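Thymine dioxygenase (Neurospora crassa, PDB 5C3Q) probably acts as an iron- and 2-oxoglutarate-dependent dioxygenase that hydroxylates thymine, which it binds together with 2-oxoglutarate beside the metal. Local coordinates at residues Ile125-Glu128 and Asp129-Gly132; Asn152-Phe155 and Asp156-Ala160. All blocks are in the same frame, centred on the assembly; numbering follows the deposited sequence.

Contact 1: Ile125-Glu128 and Asp129-Gly132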
loop_
_atom_site.group_PDB
_atom_site.type_symbol
_atom_site.label_atom_id
_atom_site.label_comp_id
_atom_site.label_asym_id
_atom_site.label_seq_id
_atom_site.Cartn_x
_atom_site.Cartn_y
_atom_site.Cartn_z
ATOM N N ILE A 125 -0.114 0.535 12.244
ATOM C CA ILE A 125 0.915 0.085 13.165
ATOM C C ILE A 125 2.274 0.425 12.562
ATOM O O ILE A 125 2.532 0.095 11.406
ATOM C CB ILE A 125 0.822 -1.447 13.362
ATOM C CG1 ILE A 125 -0.488 -1.821 14.060
ATOM C CG2 ILE A 125 2.006 -1.974 14.156
ATOM C CD1 ILE A 125 -0.971 -3.222 13.732
ATOM N N GLY A 126 3.127 1.090 13.341
ATOM C CA GLY A 126 4.506 1.382 12.932
ATOM C C GLY A 126 5.455 0.438 13.637
ATOM O O GLY A 126 5.015 -0.440 14.381
ATOM N N ARG A 127 6.757 0.600 13.420
ATOM C CA ARG A 127 7.723 -0.221 14.142
ATOM C C ARG A 127 7.682 0.121 15.630
ATOM O O ARG A 127 7.556 1.284 16.006
ATOM C CB ARG A 127 9.142 -0.100 13.581
ATOM C CG ARG A 127 9.794 1.259 13.710
ATOM C CD ARG A 127 11.264 1.159 13.349
ATOM N NE ARG A 127 11.874 2.481 13.243
ATOM C CZ ARG A 127 12.686 3.038 14.140
ATOM N NH1 ARG A 127 13.032 2.400 15.252
ATOM N NH2 ARG A 127 13.169 4.253 13.909
ATOM N N GLU A 128 7.785 -0.914 16.455
ATOM C CA GLU A 128 7.601 -0.808 17.899
ATOM C C GLU A 128 8.540 0.162 18.599
ATOM O O GLU A 128 8.137 0.838 19.545
ATOM C CB GLU A 128 7.776 -2.185 18.542
ATOM C CG GLU A 128 6.556 -3.076 18.431
ATOM C CD GLU A 128 5.517 -2.770 19.494
ATOM O OE1 GLU A 128 4.872 -1.701 19.418
ATOM O OE2 GLU A 128 5.332 -3.611 20.401
ATOM N N ASP A 129 9.788 0.215 18.149
ATOM C CA ASP A 129 10.843 0.889 18.905
ATOM C C ASP A 129 11.276 2.225 18.299
ATOM O O ASP A 129 12.414 2.655 18.490
ATOM C CB ASP A 129 12.048 -0.050 19.071
ATOM C CG ASP A 129 12.704 -0.417 17.749
ATOM O OD1 ASP A 129 12.077 -0.241 16.679
ATOM O OD2 ASP A 129 13.859 -0.888 17.785
ATOM N N GLU A 130 10.376 2.888 17.576
ATOM C CA GLU A 130 10.676 4.221 17.070
ATOM C C GLU A 130 10.585 5.216 18.221
ATOM O O GLU A 130 9.522 5.349 18.828
ATOM C CB GLU A 130 9.728 4.639 15.953
ATOM C CG GLU A 130 10.104 5.995 15.377
ATOM C CD GLU A 130 9.331 6.361 14.134
ATOM O OE1 GLU A 130 8.317 5.705 13.833
ATOM O OE2 GLU A 130 9.745 7.325 13.462
ATOM N N PRO A 131 11.694 5.920 18.522
ATOM C CA PRO A 131 11.680 6.927 19.581
ATOM C C PRO A 131 10.544 7.938 19.421
ATOM O O PRO A 131 10.355 8.489 18.334
ATOM C CB PRO A 131 13.033 7.626 19.419
ATOM C CG PRO A 131 13.917 6.604 18.798
ATOM C CD PRO A 131 13.022 5.815 17.885
ATOM N N GLY A 132 9.782 8.140 20.492
ATOM C CA GLY A 132 8.764 9.186 20.543
ATOM C C GLY A 132 7.425 8.870 19.895
ATOM O O GLY A 132 6.511 9.683 19.971
HETATM O O HOH W 1 8.303 3.632 20.561
#
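Arg127 and Glu130 are the ends of a type I beta turn, with Glu128 and Asp129 at its corners. The turn itself, Arg127 to Glu130, is neither helix nor strand. One water bridges the turn backbone, donating to Glu128 O at 3.0 Å and to Glu130 O at 2.7 Å.

The side chain of Arg127 runs along the turn. CG sits between the backbone N and the carbonyl carbon (chi1 65°), and the chain is then extended to NE, which carries the guanidinium alongside Asp129 and over Glu130. NH1 makes a salt bridge to Asp129 OD1 at 3.2 Å, and the hydrogen bond in it is fairly straight. The carboxylate oxygen lies close to the guanidinium plane, but NH1 meets it from above the carboxylate plane, and the two planes stand 88° apart. The turn belongs to the loop that leaves strand 121-125 and leads to helix 147-173, in the N-terminal part of this cupin-type dioxygenase. Glu130 lies under one guanidinium face: its CA is 3.5 Å from Arg127 NH1, and its CG is 3.8 Å from Arg127 NH2. Its carboxylate stacks nearly parallel to the guanidinium, but Glu130 OE1 makes its salt bridge with Arg90. Arg127 NE has a second acid, Asp188. Glu128 bends at chi2 (-82°) and turns its carboxylate to Trp137, Asn135 and Asn152.

Contact 2: Asn152-Phe155 and Asp156-Ala160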
loop_
_atom_site.group_PDB
_atom_site.type_symbol
_atom_site.label_atom_id
_atom_site.label_comp_id
_atom_site.label_asym_id
_atom_site.label_seq_id
_atom_site.Cartn_x
_atom_site.Cartn_y
_atom_site.Cartn_z
ATOM N N ASN A 152 2.986 -7.663 15.120
ATOM C CA ASN A 152 4.431 -7.405 15.158
ATOM C C ASN A 152 5.217 -8.436 14.350
ATOM O O ASN A 152 6.168 -8.087 13.649
ATOM C CB ASN A 152 4.943 -7.362 16.601
ATOM C CG ASN A 152 4.652 -6.040 17.281
ATOM O OD1 ASN A 152 4.417 -5.026 16.625
ATOM N ND2 ASN A 152 4.674 -6.042 18.607
ATOM N N ASN A 153 4.812 -9.699 14.457
ATOM C CA ASN A 153 5.384 -10.775 13.646
ATOM C C ASN A 153 5.177 -10.481 12.164
ATOM O O ASN A 153 6.122 -10.519 11.378
ATOM C CB ASN A 153 4.733 -12.114 14.019
ATOM C CG ASN A 153 5.399 -13.308 13.359
ATOM O OD1 ASN A 153 6.322 -13.171 12.558
ATOM N ND2 ASN A 153 4.929 -14.498 13.698
ATOM N N PHE A 154 3.943 -10.156 11.792
ATOM C CA PHE A 154 3.627 -9.818 10.404
ATOM C C PHE A 154 4.417 -8.600 9.924
ATOM O O PHE A 154 4.948 -8.606 8.814
ATOM C CB PHE A 154 2.128 -9.578 10.236
ATOM C CG PHE A 154 1.689 -9.480 8.802
ATOM C CD1 PHE A 154 1.744 -10.590 7.970
ATOM C CD2 PHE A 154 1.211 -8.284 8.289
ATOM C CE1 PHE A 154 1.339 -10.506 6.650
ATOM C CE2 PHE A 154 0.802 -8.194 6.969
ATOM C CZ PHE A 154 0.864 -9.308 6.149
ATOM N N PHE A 155 4.509 -7.575 10.766
ATOM C CA PHE A 155 5.285 -6.368 10.446
ATOM C C PHE A 155 6.726 -6.715 10.044
ATOM O O PHE A 155 7.220 -6.239 9.019
ATOM C CB PHE A 155 5.281 -5.396 11.641
ATOM C CG PHE A 155 5.910 -4.056 11.350
ATOM C CD1 PHE A 155 7.288 -3.895 11.386
ATOM C CD2 PHE A 155 5.122 -2.953 11.060
ATOM C CE1 PHE A 155 7.870 -2.664 11.121
ATOM C CE2 PHE A 155 5.696 -1.720 10.795
ATOM C CZ PHE A 155 7.071 -1.574 10.827
ATOM N N ASP A 156 7.382 -7.549 10.847
ATOM C CA ASP A 156 8.784 -7.932 10.608
ATOM C C ASP A 156 8.968 -8.821 9.372
ATOM O O ASP A 156 9.971 -8.708 8.670
ATOM C CB ASP A 156 9.378 -8.607 11.851
ATOM C CG ASP A 156 9.553 -7.637 13.015
ATOM O OD1 ASP A 156 9.528 -6.407 12.780
ATOM O OD2 ASP A 156 9.719 -8.097 14.164
ATOM N N GLN A 157 7.997 -9.684 9.094
ATOM C CA GLN A 157 8.038 -10.499 7.877
ATOM C C GLN A 157 7.839 -9.661 6.606
ATOM O O GLN A 157 8.478 -9.922 5.587
ATOM C CB GLN A 157 7.011 -11.622 7.952
ATOM C CG GLN A 157 7.359 -12.655 9.010
ATOM C CD GLN A 157 6.484 -13.889 8.937
ATOM O OE1 GLN A 157 6.192 -14.397 7.851
ATOM N NE2 GLN A 157 6.065 -14.386 10.094
ATOM N N CYS A 158 6.964 -8.659 6.670
ATOM C CA CYS A 158 6.790 -7.719 5.557
ATOM C C CYS A 158 8.012 -6.813 5.406
ATOM O O CYS A 158 8.394 -6.458 4.289
ATOM C CB CYS A 158 5.537 -6.859 5.747
ATOM S SG CYS A 158 3.972 -7.742 5.558
ATOM N N LYS A 159 8.607 -6.429 6.532
ATOM C CA LYS A 159 9.861 -5.671 6.539
ATOM C C LYS A 159 10.958 -6.447 5.808
ATOM O O LYS A 159 11.719 -5.874 5.028
ATOM C CB LYS A 159 10.280 -5.373 7.986
ATOM C CG LYS A 159 11.701 -4.872 8.192
ATOM C CD LYS A 159 11.992 -4.748 9.683
ATOM C CE LYS A 159 13.466 -4.551 9.966
ATOM N NZ LYS A 159 13.737 -4.572 11.434
ATOM N N ALA A 160 11.024 -7.752 6.060
ATOM C CA ALA A 160 11.981 -8.626 5.376
ATOM C C ALA A 160 11.686 -8.724 3.874
ATOM O O ALA A 160 12.605 -8.697 3.062
ATOM C CB ALA A 160 11.990 -10.008 6.012
#
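Asn153 and Gln157 join their side-chain amides one helical turn apart. Gln157 NE2 donates to Asn153 OD1 at 2.8 Å with an N-H...O angle of 165°. The acceptor lies near the plane of the Gln157 amide, while the donor stands above the Asn153 carbonyl plane and not on a lone pair. The first bond of the Asn153 side chain points away from the following turn, but with CG anti to the backbone N (chi1 -172°) OD1 still reaches Gln157. Gln157 CG also packs on Asn153 O at 3.4 Å. Were Gln157 an alanine, Asn153 OD1 would probably be left without this donor and its amide would be likely to turn more freely.

Phe154 and Cys158 meet on another side of the same turn. Cys158 SG lies beside its own backbone N (chi1 -70°), which sets the sulfur over one face of the Phe154 ring, 3.7 Å from the centroid and displaced toward the rim. CE2 and CZ of Phe154 are the ring atoms nearest the sulfur. This is a cysteine sulfur-aromatic contact. At the edge of the Phe155 ring, CD1 is 3.6 Å from Asp156 OD1.

The backbone is regular alpha helix. Cys158 N bonds to Phe154 O at 2.9 Å, and Lys159 N bonds to Phe155 O at 2.9 Å.

All of this lies on helix 147-173. Phe154 packs on Phe59 and Val63 of helix 57-71 and is edge-to-face with Phe226 of strand 222-227. Phe155 meets Tyr293 of strand 284-295 edge-to-face and touches Leu191 of strand 190-200.

Overall arrangement
Contact 1 is a surface turn and contact 2 a partly buried stretch of helix; their centres lie about 13 Å apart. They follow each other along the chain, contact 1 in the loop that leads to the helix of contact 2. Contact 1 is mostly charge, with arginine and acids on a loop. In contact 2 a polar amide pair lies beside phenylalanines and a cysteine that face the sheet. The two also touch directly. Glu128 OE2 and Asn152 ND2 are 3.1 Å apart, a probable hydrogen bond, and the Phe155 ring packs against the backbone of Ile125, Gly126 and Arg127.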